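Local atomic coordinates of C alpha-dehydrogenase (Sphingobium sp. SYK-6, PDB entry 4YAG), a protein that binds NADH as a short-chain dehydrogenase/reductase and acts as the C alpha-dehydrogenase of a bacterial pathway that cleaves lignin beta-aryl ethers. Residues M1-A4 and G5-A8; A22-L25 and L26-A30; N121-M124 and A125-G129; Q200-E204 and R205-G209; R262-A265 and L266-M270. All blocks are in the same frame, centred on the assembly; numbering follows the deposited sequence.

Contact 1 of 5, residues M1-A4 and G5-A8; sequences MDIA and GTTA
Ile3 O is gripped twice by one residue, Thr6. The hydroxyl OG1 of Thr6 donates to Ile3 O over 2.8 Å, tilted a little from the carbonyl plane, while the amide Thr6 N reaches the same Ile3 O at 3.2 Å from well above that plane, its N-H pointing fairly straight at 162°. The hydroxyl can do this because chi1 of 61° sets OG1 between the backbone N and the carbonyl carbon of its own residue, folded back over the turn. CG2 then lies beside the backbone N, 3.4 Å from Asp2 O, and meets the methyl CE of Met1 tip to tip at 3.6 Å; the Met1 chain bends at its last torsion to bring CE there. The backbone bond closes a type II beta turn from Ile3 to Thr6, with Gly5 at its third position, where the positive phi of 79° suits a glycine and a CB would clash with Ala4 O. The turn delivers the chain into strand 7-11, the first strand in sequence of the Rossmann-type sheet. Ile3 sends its side chain from the turn onto helix 231-244, against Val239, Ile242 and Val243, and CG2 of Ile3 passes 4.0 Å from Thr6 OG1.

Contact 2 of 5, residues A22-L25 and L26-A30; sequences AQRL and LANGA
Asn28 and Arg24 meet where helix 16-27 ends in a Schellman motif, within the beta-alpha-beta unit that links strands 7-11 and 31-36. The side-chain amide of Asn28 folds back over the last turn, and ND2 donates to Arg24 O at 2.8 Å in an almost perfectly straight bond (179°) lying in the amide's own plane. The backbone Asn28 N reaches the same oxygen from the opposite face of its carbonyl plane, so Arg24 O is held from two sides. Beside this, the methyl CB of Ala27 sits over one face of the Arg24 guanidinium, displaced toward its rim and 3.4 Å from NH1. The Arg24 chain curls back over Ala27 through successive bends at chi2 and chi3, and its NE forms a salt bridge with Asp236 of helix 231-244. A water accepts from both Arg24 NH2 and Asn28 ND2, and so bridges the two side chains. With a leucine in place of Asn28, Arg24 O would probably keep just the bent backbone bond and the water would lose one of its donors. Further out, the Schellman motif turns the chain away from the helix: Gly29, at a positive phi of 98°, bonds through its N to Leu26 O, and Ala30 N returns to Leu25 O at 3.0 Å, bringing Ala30 CB to 4.1 Å from Leu25 CB.

Contact 3 of 5, residues N121-M124 and A125-G129; sequences NGIM and AFTPG
The Phe126 ring turns its edge to the preceding turn of its own helix: Gly122 O lies in the ring plane, 3.4 Å from CD1, while the same oxygen accepts the backbone bond from Phe126 N. The ring comes there with CG beside the backbone N (chi1 -75°), and it then leaves the helix to meet the ring of Phe9, the planes about 35° apart, with Leu88, Met71 and Ala75 also against it. One residue further on, Thr127 uses its hydroxyl as an extra helical donor. OG1 bonds to Ile123 O at 2.7 Å and Thr127 N bonds to it at 3.0 Å, the two reaching the oxygen from opposite faces of its carbonyl plane. Side by side and pointing the same way, Ile123 and Thr127 touch through CG2 of Ile123, 3.9 Å from Thr127 OG1, and both pack on Met176 of helix 156-177. Pro128 has no N-H to give, and its CD stands 3.3 Å from Met124 O, where a helical donor would otherwise come. At the start of the stretch Asn121 bonds through ND2 to Val65 O and through OD1 to Arg68; Met124, further along, packs on Tyr105 of the second subunit. The arrangement is that of a proline kink in a long helix, here helix 105-133, which packs against the Rossmann-type sheet and contributes to the dimer interface.

Contact 4 of 5, residues Q200-E204 and R205-G209; sequences QNRPE and RFRAG. With NAI (1,4-dihydronicotinamide adenine dinucleotide), chain C.
From CB outward, the Arg207 side chain runs back along the loop after helix 198-201, toward the rim of the cofactor pocket of this Rossmann-type fold. CB lies near Glu204 O, and CG faces both that oxygen and Pro203 O. CD rests 3.4 Å from Glu204 OE1, whose charge lies well out of the guanidinium plane, making a long salt bridge to NE without an N-H aimed at it. The flat end then grips Arg202 O side-on: NE reaches it at 3.1 Å and NH2 at 3.0 Å, the NH2 bond on a lone pair. Arg202 answers in the other direction. Its CG is trans to the backbone N (chi1 -179°), which carries the chain past Phe206 CB and lets NH1 donate to Phe206 O at 2.9 Å, while NE and NH2 form salt bridges with Glu216 and Asp107. A methionine in its place would probably leave those two carboxylates without their cationic mate and Phe206 O without this donor. Arg205 lays CG over one face of the Phe206 ring, whose CE2 sits over a face of its guanidinium; that group binds Asp64 and Ser66. Facing the cofactor, Asn201 has ND2 3.7 Å from C2B of the NADH adenosine ribose, and its OD1 accepts from Arg38 NH1.

Contact 5 of 5, residues R262-A265 and L266-M270; sequences RFQA and LLDSM
Leu266 lays its CD1 over one face of the Arg262 guanidinium, 3.9 Å from NE and offset toward the rim. The polar atoms of that group are satisfied beyond the helix: NE forms a salt bridge with Glu170 of the second subunit, and NH1 donates to Leu148 O. Along the backbone, Leu266 N, Leu267 N and Asp268 N give regular helical bonds to Arg262 O, Phe263 O and Gln264 O, with Asp268 N 2.8 Å from Gln264 O. The next bond, from Ser269 N to Ala265 O, is weak, and Leu266 O takes over: it accepts from both Ser269 N and the hydroxyl OG, the latter at 2.8 Å. With chi1 at 73°, Ser269 OG turns back toward that carbonyl, and it is also bonded to Ser250 OG of the second subunit. The Phe263 ring, its edge toward Leu266 CD1, stacks on Phe263 of the second subunit. The arrangement is that of a serine hydroxyl bonding back to the carbonyl three residues earlier, near the C-terminal end of a helix, here at the dimer interface.

How the contacts relate
All five contacts are local, each between neighbouring segments, and follow one another in series, so none encloses or crosses another. Contact 1 closes the turn that leads into strand 7-11, and contact 2 ends the helix that follows; these two touch, with Gly5 N 2.8 Å from Gly29 O, a probable hydrogen bond, and Ala8 CB against Leu25 CD1. Both belong to the first beta-alpha-beta unit. Contact 3 shapes a kink in helix 105-133, its centre about 18 Å from that of contact 1. Contact 4 closes a loop across the chain's centre from contacts 1 and 2, beside the cofactor. Contact 5 lies near the end of helix 256-268 and, like contact 3, meets the second subunit.

Contact 1 of 5, residues M1-A4 and G5-A8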
loop_
_atom_site.group_PDB
_atom_site.type_symbol
_atom_site.label_atom_id
_atom_site.label_comp_id
_atom_site.label_asym_id
_atom_site.label_seq_id
_atom_site.Cartn_x
_atom_site.Cartn_y
_atom_site.Cartn_z
ATOM N N MET A 1 3.954 -15.756 22.235
ATOM C CA MET A 1 4.356 -17.191 22.336
ATOM C C MET A 1 5.762 -17.389 22.864
ATOM O O MET A 1 6.575 -16.473 22.881
ATOM C CB MET A 1 4.371 -17.799 20.948
ATOM C CG MET A 1 5.486 -17.231 20.120
ATOM S SD MET A 1 5.607 -18.031 18.547
ATOM C CE MET A 1 6.309 -19.645 18.929
ATOM N N ASP A 2 6.058 -18.635 23.205
ATOM C CA ASP A 2 7.376 -19.072 23.635
ATOM C C ASP A 2 8.423 -19.351 22.512
ATOM O O ASP A 2 8.153 -20.094 21.573
ATOM C CB ASP A 2 7.184 -20.339 24.445
ATOM C CG ASP A 2 8.443 -20.798 25.092
ATOM O OD1 ASP A 2 9.332 -19.955 25.332
ATOM O OD2 ASP A 2 8.544 -22.007 25.368
ATOM N N ILE A 3 9.641 -18.827 22.673
ATOM C CA ILE A 3 10.662 -18.868 21.610
ATOM C C ILE A 3 11.613 -20.081 21.637
ATOM O O ILE A 3 12.148 -20.470 20.609
ATOM C CB ILE A 3 11.508 -17.566 21.633
ATOM C CG1 ILE A 3 10.616 -16.350 21.361
ATOM C CG2 ILE A 3 12.661 -17.633 20.621
ATOM C CD1 ILE A 3 11.277 -15.005 21.651
ATOM N N ALA A 4 11.852 -20.689 22.798
ATOM C CA ALA A 4 12.843 -21.751 22.876
ATOM C C ALA A 4 12.494 -22.942 21.973
ATOM O O ALA A 4 11.377 -23.418 21.987
ATOM C CB ALA A 4 13.010 -22.216 24.329
ATOM N N GLY A 5 13.476 -23.421 21.215
ATOM C CA GLY A 5 13.293 -24.585 20.361
ATOM C C GLY A 5 12.578 -24.301 19.040
ATOM O O GLY A 5 12.516 -25.195 18.202
ATOM N N THR A 6 12.057 -23.083 18.845
ATOM C CA THR A 6 11.351 -22.754 17.604
ATOM C C THR A 6 12.345 -22.546 16.493
ATOM O O THR A 6 13.558 -22.474 16.732
ATOM C CB THR A 6 10.538 -21.439 17.666
ATOM O OG1 THR A 6 11.417 -20.336 17.929
ATOM C CG2 THR A 6 9.434 -21.510 18.713
ATOM N N THR A 7 11.828 -22.452 15.268
ATOM C CA THR A 7 12.629 -21.984 14.144
ATOM C C THR A 7 12.044 -20.674 13.614
ATOM O O THR A 7 10.820 -20.549 13.433
ATOM C CB THR A 7 12.651 -23.007 13.015
ATOM O OG1 THR A 7 13.329 -24.192 13.461
ATOM C CG2 THR A 7 13.351 -22.435 11.772
ATOM N N ALA A 8 12.929 -19.713 13.389
ATOM C CA ALA A 8 12.558 -18.397 12.869
ATOM C C ALA A 8 13.128 -18.233 11.469
ATOM O O ALA A 8 14.328 -18.442 11.254
ATOM C CB ALA A 8 13.076 -17.293 13.787
#

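Contact 2 of 5, residues A22-L25 and L26-A30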
loop_
_atom_site.group_PDB
_atom_site.type_symbol
_atom_site.label_atom_id
_atom_site.label_comp_id
_atom_site.label_asym_id
_atom_site.label_seq_id
_atom_site.Cartn_x
_atom_site.Cartn_y
_atom_site.Cartn_z
ATOM N N ALA A 22 17.812 -11.674 14.531
ATOM C CA ALA A 22 18.370 -13.012 14.491
ATOM C C ALA A 22 19.189 -13.307 15.744
ATOM O O ALA A 22 19.027 -14.347 16.379
ATOM C CB ALA A 22 19.231 -13.176 13.270
ATOM N N GLN A 23 20.084 -12.394 16.100
ATOM C CA GLN A 23 20.930 -12.599 17.258
ATOM C C GLN A 23 20.116 -12.774 18.532
ATOM O O GLN A 23 20.418 -13.622 19.359
ATOM C CB GLN A 23 21.879 -11.421 17.448
ATOM C CG GLN A 23 22.991 -11.332 16.432
ATOM C CD GLN A 23 23.670 -9.979 16.491
ATOM O OE1 GLN A 23 23.371 -9.073 15.688
ATOM N NE2 GLN A 23 24.524 -9.805 17.460
ATOM N N ARG A 24 19.098 -11.947 18.707
ATOM C CA ARG A 24 18.322 -12.029 19.940
ATOM C C ARG A 24 17.355 -13.218 19.954
ATOM O O ARG A 24 17.127 -13.801 21.011
ATOM C CB ARG A 24 17.615 -10.701 20.221
ATOM C CG ARG A 24 18.581 -9.512 20.328
ATOM C CD ARG A 24 19.794 -9.796 21.208
ATOM N NE ARG A 24 19.377 -10.211 22.534
ATOM C CZ ARG A 24 20.112 -10.923 23.384
ATOM N NH1 ARG A 24 21.339 -11.328 23.067
ATOM N NH2 ARG A 24 19.602 -11.243 24.564
ATOM N N LEU A 25 16.804 -13.603 18.809
ATOM C CA LEU A 25 16.015 -14.828 18.780
ATOM C C LEU A 25 16.878 -16.064 19.097
ATOM O O LEU A 25 16.452 -16.918 19.865
ATOM C CB LEU A 25 15.272 -14.988 17.450
ATOM C CG LEU A 25 14.158 -13.976 17.178
ATOM C CD1 LEU A 25 13.515 -14.229 15.817
ATOM C CD2 LEU A 25 13.087 -14.021 18.277
ATOM N N LEU A 26 18.077 -16.156 18.513
ATOM C CA LEU A 26 18.985 -17.247 18.823
ATOM C C LEU A 26 19.296 -17.260 20.323
ATOM O O LEU A 26 19.313 -18.328 20.968
ATOM C CB LEU A 26 20.283 -17.118 18.012
ATOM C CG LEU A 26 21.267 -18.280 18.198
ATOM C CD1 LEU A 26 20.906 -19.410 17.267
ATOM C CD2 LEU A 26 22.686 -17.821 17.943
ATOM N N ALA A 27 19.579 -16.082 20.884
ATOM C CA ALA A 27 19.875 -15.963 22.309
ATOM C C ALA A 27 18.740 -16.484 23.175
ATOM O O ALA A 27 18.970 -17.001 24.272
ATOM C CB ALA A 27 20.191 -14.515 22.683
ATOM N N ASN A 28 17.523 -16.350 22.676
ATOM C CA ASN A 28 16.342 -16.858 23.357
ATOM C C ASN A 28 15.913 -18.266 22.915
ATOM O O ASN A 28 14.783 -18.672 23.188
ATOM C CB ASN A 28 15.194 -15.871 23.179
ATOM C CG ASN A 28 15.336 -14.662 24.062
ATOM O OD1 ASN A 28 14.843 -14.651 25.197
ATOM N ND2 ASN A 28 16.025 -13.640 23.573
ATOM N N GLY A 29 16.815 -19.003 22.260
ATOM C CA GLY A 29 16.602 -20.426 22.017
ATOM C C GLY A 29 16.061 -20.843 20.661
ATOM O O GLY A 29 15.797 -22.037 20.449
ATOM N N ALA A 30 15.869 -19.889 19.748
ATOM C CA ALA A 30 15.400 -20.218 18.408
ATOM C C ALA A 30 16.546 -20.671 17.518
ATOM O O ALA A 30 17.689 -20.226 17.672
ATOM C CB ALA A 30 14.738 -19.005 17.769
HETATM O O HOH W 1 16.421 -10.986 24.837
#

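Contact 3 of 5, residues N121-M124 and A125-G129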
loop_
_atom_site.group_PDB
_atom_site.type_symbol
_atom_site.label_atom_id
_atom_site.label_comp_id
_atom_site.label_asym_id
_atom_site.label_seq_id
_atom_site.Cartn_x
_atom_site.Cartn_y
_atom_site.Cartn_z
ATOM N N ASN A 121 4.145 -12.022 0.112
ATOM C CA ASN A 121 4.627 -13.322 -0.385
ATOM C C ASN A 121 5.038 -14.220 0.780
ATOM O O ASN A 121 4.824 -15.427 0.772
ATOM C CB ASN A 121 5.826 -13.138 -1.320
ATOM C CG ASN A 121 5.448 -12.571 -2.678
ATOM O OD1 ASN A 121 4.259 -12.527 -3.058
ATOM N ND2 ASN A 121 6.465 -12.170 -3.445
ATOM N N GLY A 122 5.638 -13.618 1.792
ATOM C CA GLY A 122 5.970 -14.375 2.995
ATOM C C GLY A 122 4.748 -14.958 3.673
ATOM O O GLY A 122 4.702 -16.139 4.030
ATOM N N ILE A 123 3.719 -14.135 3.842
ATOM C CA ILE A 123 2.491 -14.621 4.432
ATOM C C ILE A 123 1.889 -15.747 3.582
ATOM O O ILE A 123 1.457 -16.789 4.087
ATOM C CB ILE A 123 1.498 -13.448 4.612
ATOM C CG1 ILE A 123 2.017 -12.498 5.693
ATOM C CG2 ILE A 123 0.114 -13.955 4.975
ATOM C CD1 ILE A 123 1.444 -11.072 5.612
ATOM N N MET A 124 1.837 -15.546 2.281
ATOM C CA MET A 124 1.178 -16.515 1.425
ATOM C C MET A 124 1.941 -17.834 1.359
ATOM O O MET A 124 1.340 -18.914 1.333
ATOM C CB MET A 124 1.002 -15.931 0.021
ATOM C CG MET A 124 0.066 -14.713 -0.030
ATOM S SD MET A 124 -1.639 -15.038 0.495
ATOM C CE MET A 124 -2.094 -16.080 -0.850
ATOM N N ALA A 125 3.265 -17.746 1.315
ATOM C CA ALA A 125 4.090 -18.948 1.195
ATOM C C ALA A 125 4.226 -19.727 2.498
ATOM O O ALA A 125 4.307 -20.950 2.457
ATOM C CB ALA A 125 5.466 -18.593 0.665
ATOM N N PHE A 126 4.261 -19.032 3.637
ATOM C CA PHE A 126 4.571 -19.675 4.921
ATOM C C PHE A 126 3.404 -19.928 5.847
ATOM O O PHE A 126 3.425 -20.890 6.613
ATOM C CB PHE A 126 5.629 -18.876 5.683
ATOM C CG PHE A 126 6.998 -19.038 5.113
ATOM C CD1 PHE A 126 7.407 -18.279 4.030
ATOM C CD2 PHE A 126 7.866 -19.980 5.619
ATOM C CE1 PHE A 126 8.677 -18.438 3.459
ATOM C CE2 PHE A 126 9.114 -20.137 5.062
ATOM C CZ PHE A 126 9.527 -19.385 3.986
ATOM N N THR A 127 2.386 -19.086 5.834
ATOM C CA THR A 127 1.339 -19.273 6.831
ATOM C C THR A 127 0.483 -20.530 6.674
ATOM O O THR A 127 0.030 -21.053 7.677
ATOM C CB THR A 127 0.453 -18.008 7.090
ATOM O OG1 THR A 127 -0.286 -17.689 5.914
ATOM C CG2 THR A 127 1.305 -16.864 7.535
ATOM N N PRO A 128 0.281 -21.054 5.440
ATOM C CA PRO A 128 -0.488 -22.297 5.384
ATOM C C PRO A 128 0.141 -23.393 6.250
ATOM O O PRO A 128 -0.567 -24.085 6.978
ATOM C CB PRO A 128 -0.474 -22.647 3.895
ATOM C CG PRO A 128 -0.439 -21.340 3.230
ATOM C CD PRO A 128 0.456 -20.484 4.088
ATOM N N GLY A 129 1.467 -23.526 6.199
ATOM C CA GLY A 129 2.150 -24.536 6.973
ATOM C C GLY A 129 2.117 -24.229 8.450
ATOM O O GLY A 129 1.997 -25.129 9.264
#

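Contact 4 of 5, residues Q200-E204 and R205-G209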
loop_
_atom_site.group_PDB
_atom_site.type_symbol
_atom_site.label_atom_id
_atom_site.label_comp_id
_atom_site.label_asym_id
_atom_site.label_seq_id
_atom_site.Cartn_x
_atom_site.Cartn_y
_atom_site.Cartn_z
ATOM N N GLN A 200 22.687 -1.674 -4.670
ATOM C CA GLN A 200 23.254 -3.008 -4.907
ATOM C C GLN A 200 22.214 -4.116 -4.757
ATOM O O GLN A 200 22.389 -5.223 -5.277
ATOM C CB GLN A 200 24.336 -3.342 -3.878
ATOM C CG GLN A 200 25.635 -2.640 -3.971
ATOM C CD GLN A 200 26.643 -3.317 -3.051
ATOM O OE1 GLN A 200 27.047 -4.462 -3.282
ATOM N NE2 GLN A 200 27.002 -2.641 -1.976
ATOM N N ASN A 201 21.170 -3.848 -3.986
ATOM C CA ASN A 201 20.208 -4.875 -3.616
ATOM C C ASN A 201 19.024 -4.920 -4.569
ATOM O O ASN A 201 18.247 -5.866 -4.534
ATOM C CB ASN A 201 19.692 -4.667 -2.186
ATOM C CG ASN A 201 20.810 -4.686 -1.165
ATOM O OD1 ASN A 201 21.889 -5.208 -1.447
ATOM N ND2 ASN A 201 20.556 -4.135 0.032
ATOM N N ARG A 202 18.898 -3.905 -5.415
ATOM C CA ARG A 202 17.791 -3.850 -6.371
ATOM C C ARG A 202 17.863 -5.058 -7.303
ATOM O O ARG A 202 18.896 -5.282 -7.936
ATOM C CB ARG A 202 17.897 -2.577 -7.208
ATOM C CG ARG A 202 16.774 -2.393 -8.223
ATOM C CD ARG A 202 17.009 -1.183 -9.130
ATOM N NE ARG A 202 16.717 0.098 -8.488
ATOM C CZ ARG A 202 15.703 0.920 -8.794
ATOM N NH1 ARG A 202 14.812 0.623 -9.736
ATOM N NH2 ARG A 202 15.573 2.059 -8.128
ATOM N N PRO A 203 16.781 -5.853 -7.386
ATOM C CA PRO A 203 16.872 -6.992 -8.304
ATOM C C PRO A 203 17.112 -6.562 -9.746
ATOM O O PRO A 203 16.701 -5.482 -10.170
ATOM C CB PRO A 203 15.514 -7.677 -8.156
ATOM C CG PRO A 203 15.048 -7.304 -6.767
ATOM C CD PRO A 203 15.554 -5.892 -6.568
ATOM N N GLU A 204 17.797 -7.416 -10.496
ATOM C CA GLU A 204 18.214 -7.079 -11.849
ATOM C C GLU A 204 17.075 -6.565 -12.730
ATOM O O GLU A 204 17.251 -5.637 -13.521
ATOM C CB GLU A 204 18.874 -8.299 -12.508
ATOM C CG GLU A 204 19.421 -8.028 -13.912
ATOM C CD GLU A 204 20.558 -7.021 -13.913
ATOM O OE1 GLU A 204 21.312 -6.964 -12.911
ATOM O OE2 GLU A 204 20.693 -6.283 -14.916
ATOM N N ARG A 205 15.898 -7.156 -12.593
ATOM C CA ARG A 205 14.816 -6.848 -13.519
ATOM C C ARG A 205 14.273 -5.435 -13.335
ATOM O O ARG A 205 13.563 -4.930 -14.211
ATOM C CB ARG A 205 13.682 -7.857 -13.382
ATOM C CG ARG A 205 12.939 -7.782 -12.082
ATOM C CD ARG A 205 12.014 -8.975 -11.978
ATOM N NE ARG A 205 11.083 -8.914 -10.858
ATOM C CZ ARG A 205 11.400 -9.193 -9.593
ATOM N NH1 ARG A 205 12.646 -9.529 -9.267
ATOM N NH2 ARG A 205 10.470 -9.154 -8.654
ATOM N N PHE A 206 14.589 -4.797 -12.203
ATOM C CA PHE A 206 14.124 -3.429 -11.957
ATOM C C PHE A 206 15.161 -2.344 -12.293
ATOM O O PHE A 206 14.902 -1.154 -12.078
ATOM C CB PHE A 206 13.699 -3.262 -10.497
ATOM C CG PHE A 206 12.527 -4.119 -10.096
ATOM C CD1 PHE A 206 11.291 -3.944 -10.685
ATOM C CD2 PHE A 206 12.666 -5.096 -9.122
ATOM C CE1 PHE A 206 10.229 -4.708 -10.327
ATOM C CE2 PHE A 206 11.596 -5.871 -8.758
ATOM C CZ PHE A 206 10.377 -5.679 -9.360
ATOM N N ARG A 207 16.324 -2.733 -12.797
ATOM C CA ARG A 207 17.423 -1.781 -13.036
ATOM C C ARG A 207 17.256 -0.959 -14.298
ATOM O O ARG A 207 17.398 0.279 -14.273
ATOM C CB ARG A 207 18.774 -2.516 -13.074
ATOM C CG ARG A 207 19.134 -3.097 -11.741
ATOM C CD ARG A 207 20.432 -3.899 -11.709
ATOM N NE ARG A 207 20.617 -4.265 -10.310
ATOM C CZ ARG A 207 21.704 -4.024 -9.586
ATOM N NH1 ARG A 207 22.788 -3.478 -10.133
ATOM N NH2 ARG A 207 21.710 -4.365 -8.303
ATOM N N ALA A 208 16.964 -1.630 -15.409
ATOM C CA ALA A 208 16.841 -0.935 -16.692
ATOM C C ALA A 208 15.649 0.000 -16.654
ATOM O O ALA A 208 14.547 -0.414 -16.334
ATOM C CB ALA A 208 16.684 -1.925 -17.821
ATOM N N GLY A 209 15.856 1.267 -16.970
ATOM C CA GLY A 209 14.730 2.187 -17.000
ATOM C C GLY A 209 14.403 2.833 -15.676
ATOM O O GLY A 209 13.436 3.582 -15.581
HETATM P PA NAI C . 19.847 -3.640 5.664
HETATM O O1A NAI C . 20.097 -3.341 4.212
HETATM O O2A NAI C . 21.041 -3.573 6.594
HETATM O O5B NAI C . 19.170 -5.051 5.820
HETATM C C5B NAI C . 18.232 -5.477 4.874
HETATM C C4B NAI C . 18.677 -6.765 4.305
HETATM O O4B NAI C . 17.568 -7.176 3.442
HETATM C C3B NAI C . 19.902 -6.740 3.503
HETATM O O3B NAI C . 20.852 -7.741 3.925
HETATM C C2B NAI C . 19.454 -6.929 2.138
HETATM O O2B NAI C . 20.416 -7.578 1.293
HETATM C C1B NAI C . 18.196 -7.665 2.251
HETATM N N9A NAI C . 17.325 -7.512 1.115
HETATM C C8A NAI C . 17.048 -6.368 0.396
HETATM N N7A NAI C . 16.229 -6.651 -0.626
HETATM C C5A NAI C . 15.934 -7.990 -0.596
HETATM C C6A NAI C . 15.166 -8.866 -1.364
HETATM N N6A NAI C . 14.520 -8.397 -2.517
HETATM N N1A NAI C . 15.094 -10.180 -1.032
HETATM C C2A NAI C . 15.768 -10.648 0.045
HETATM N N3A NAI C . 16.525 -9.852 0.815
HETATM C C4A NAI C . 16.630 -8.537 0.518
HETATM O O3 NAI C . 18.782 -2.545 6.092
HETATM P PN NAI C . 17.767 -2.483 7.343
HETATM O O1N NAI C . 18.134 -3.463 8.450
HETATM O O2N NAI C . 17.781 -1.037 7.770
HETATM O O5D NAI C . 16.356 -2.884 6.687
HETATM C C5D NAI C . 15.447 -3.785 7.327
HETATM C C4D NAI C . 14.071 -3.228 7.277
HETATM O O4D NAI C . 14.001 -2.091 8.214
HETATM C C3D NAI C . 13.666 -2.712 5.966
HETATM O O3D NAI C . 12.335 -3.182 5.667
HETATM C C2D NAI C . 13.682 -1.257 6.093
HETATM O O2D NAI C . 12.755 -0.647 5.187
HETATM C C1D NAI C . 13.297 -1.024 7.473
HETATM N N1N NAI C . 13.621 0.197 8.112
HETATM C C2N NAI C . 14.905 0.577 8.423
HETATM C C3N NAI C . 15.125 1.777 9.079
HETATM C C7N NAI C . 16.506 2.212 9.431
HETATM O O7N NAI C . 16.746 3.350 9.889
HETATM N N7N NAI C . 17.572 1.219 9.307
HETATM C C4N NAI C . 14.079 2.609 9.441
HETATM C C5N NAI C . 12.791 2.187 9.170
HETATM C C6N NAI C . 12.569 0.996 8.527
HETATM O O HOH W 2 16.914 -4.459 -15.871
#

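Contact 5 of 5, residues R262-A265 and L266-M270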
loop_
_atom_site.group_PDB
_atom_site.type_symbol
_atom_site.label_atom_id
_atom_site.label_comp_id
_atom_site.label_asym_id
_atom_site.label_seq_id
_atom_site.Cartn_x
_atom_site.Cartn_y
_atom_site.Cartn_z
ATOM N N ARG A 262 -0.904 14.884 12.206
ATOM C CA ARG A 262 -1.527 14.161 11.090
ATOM C C ARG A 262 -2.875 13.568 11.516
ATOM O O ARG A 262 -3.895 13.726 10.833
ATOM C CB ARG A 262 -0.610 13.036 10.597
ATOM C CG ARG A 262 -1.163 12.286 9.407
ATOM C CD ARG A 262 -0.430 11.003 9.095
ATOM N NE ARG A 262 -1.154 10.329 8.037
ATOM C CZ ARG A 262 -1.329 9.024 7.922
ATOM N NH1 ARG A 262 -0.751 8.176 8.761
ATOM N NH2 ARG A 262 -2.077 8.569 6.928
ATOM N N PHE A 263 -2.861 12.866 12.638
ATOM C CA PHE A 263 -4.069 12.226 13.154
ATOM C C PHE A 263 -5.165 13.264 13.416
ATOM O O PHE A 263 -6.329 13.061 13.083
ATOM C CB PHE A 263 -3.753 11.470 14.443
ATOM C CG PHE A 263 -2.779 10.336 14.272
ATOM C CD1 PHE A 263 -2.566 9.743 13.029
ATOM C CD2 PHE A 263 -2.103 9.819 15.368
ATOM C CE1 PHE A 263 -1.664 8.703 12.891
ATOM C CE2 PHE A 263 -1.223 8.774 15.234
ATOM C CZ PHE A 263 -1.002 8.217 14.007
ATOM N N GLN A 264 -4.807 14.387 14.021
ATOM C CA GLN A 264 -5.796 15.443 14.214
ATOM C C GLN A 264 -6.366 15.980 12.918
ATOM O O GLN A 264 -7.559 16.252 12.839
ATOM C CB GLN A 264 -5.202 16.568 15.045
ATOM C CG GLN A 264 -5.053 16.148 16.479
ATOM C CD GLN A 264 -6.406 15.828 17.102
ATOM O OE1 GLN A 264 -7.365 16.569 16.921
ATOM N NE2 GLN A 264 -6.494 14.695 17.802
ATOM N N ALA A 265 -5.532 16.153 11.897
ATOM C CA ALA A 265 -6.014 16.628 10.615
ATOM C C ALA A 265 -6.977 15.614 9.982
ATOM O O ALA A 265 -8.010 15.990 9.419
ATOM C CB ALA A 265 -4.863 16.963 9.675
ATOM N N LEU A 266 -6.663 14.331 10.117
ATOM C CA LEU A 266 -7.567 13.285 9.644
ATOM C C LEU A 266 -8.900 13.335 10.397
ATOM O O LEU A 266 -9.969 13.306 9.799
ATOM C CB LEU A 266 -6.899 11.906 9.777
ATOM C CG LEU A 266 -5.726 11.643 8.821
ATOM C CD1 LEU A 266 -4.873 10.495 9.295
ATOM C CD2 LEU A 266 -6.239 11.388 7.413
ATOM N N LEU A 267 -8.844 13.405 11.719
ATOM C CA LEU A 267 -10.083 13.480 12.498
ATOM C C LEU A 267 -10.865 14.741 12.169
ATOM O O LEU A 267 -12.100 14.704 12.055
ATOM C CB LEU A 267 -9.765 13.402 13.992
ATOM C CG LEU A 267 -9.106 12.085 14.415
ATOM C CD1 LEU A 267 -8.612 12.173 15.845
ATOM C CD2 LEU A 267 -10.069 10.914 14.264
ATOM N N ASP A 268 -10.169 15.864 12.021
ATOM C CA ASP A 268 -10.842 17.126 11.689
ATOM C C ASP A 268 -11.618 17.085 10.374
ATOM O O ASP A 268 -12.556 17.871 10.190
ATOM C CB ASP A 268 -9.851 18.283 11.605
ATOM C CG ASP A 268 -9.336 18.718 12.957
ATOM O OD1 ASP A 268 -9.844 18.233 13.993
ATOM O OD2 ASP A 268 -8.410 19.555 12.970
ATOM N N SER A 269 -11.220 16.215 9.449
ATOM C CA SER A 269 -11.898 16.105 8.160
ATOM C C SER A 269 -13.237 15.367 8.292
ATOM O O SER A 269 -14.023 15.344 7.349
ATOM C CB SER A 269 -11.046 15.399 7.097
ATOM O OG SER A 269 -10.931 13.989 7.311
ATOM N N MET A 270 -13.470 14.735 9.435
ATOM C CA MET A 270 -14.677 13.931 9.605
ATOM C C MET A 270 -15.819 14.769 10.154
ATOM O O MET A 270 -15.643 15.491 11.131
ATOM C CB MET A 270 -14.425 12.774 10.548
ATOM C CG MET A 270 -13.294 11.867 10.061
ATOM S SD MET A 270 -12.933 10.545 11.241
ATOM C CE MET A 270 -11.553 9.753 10.455
#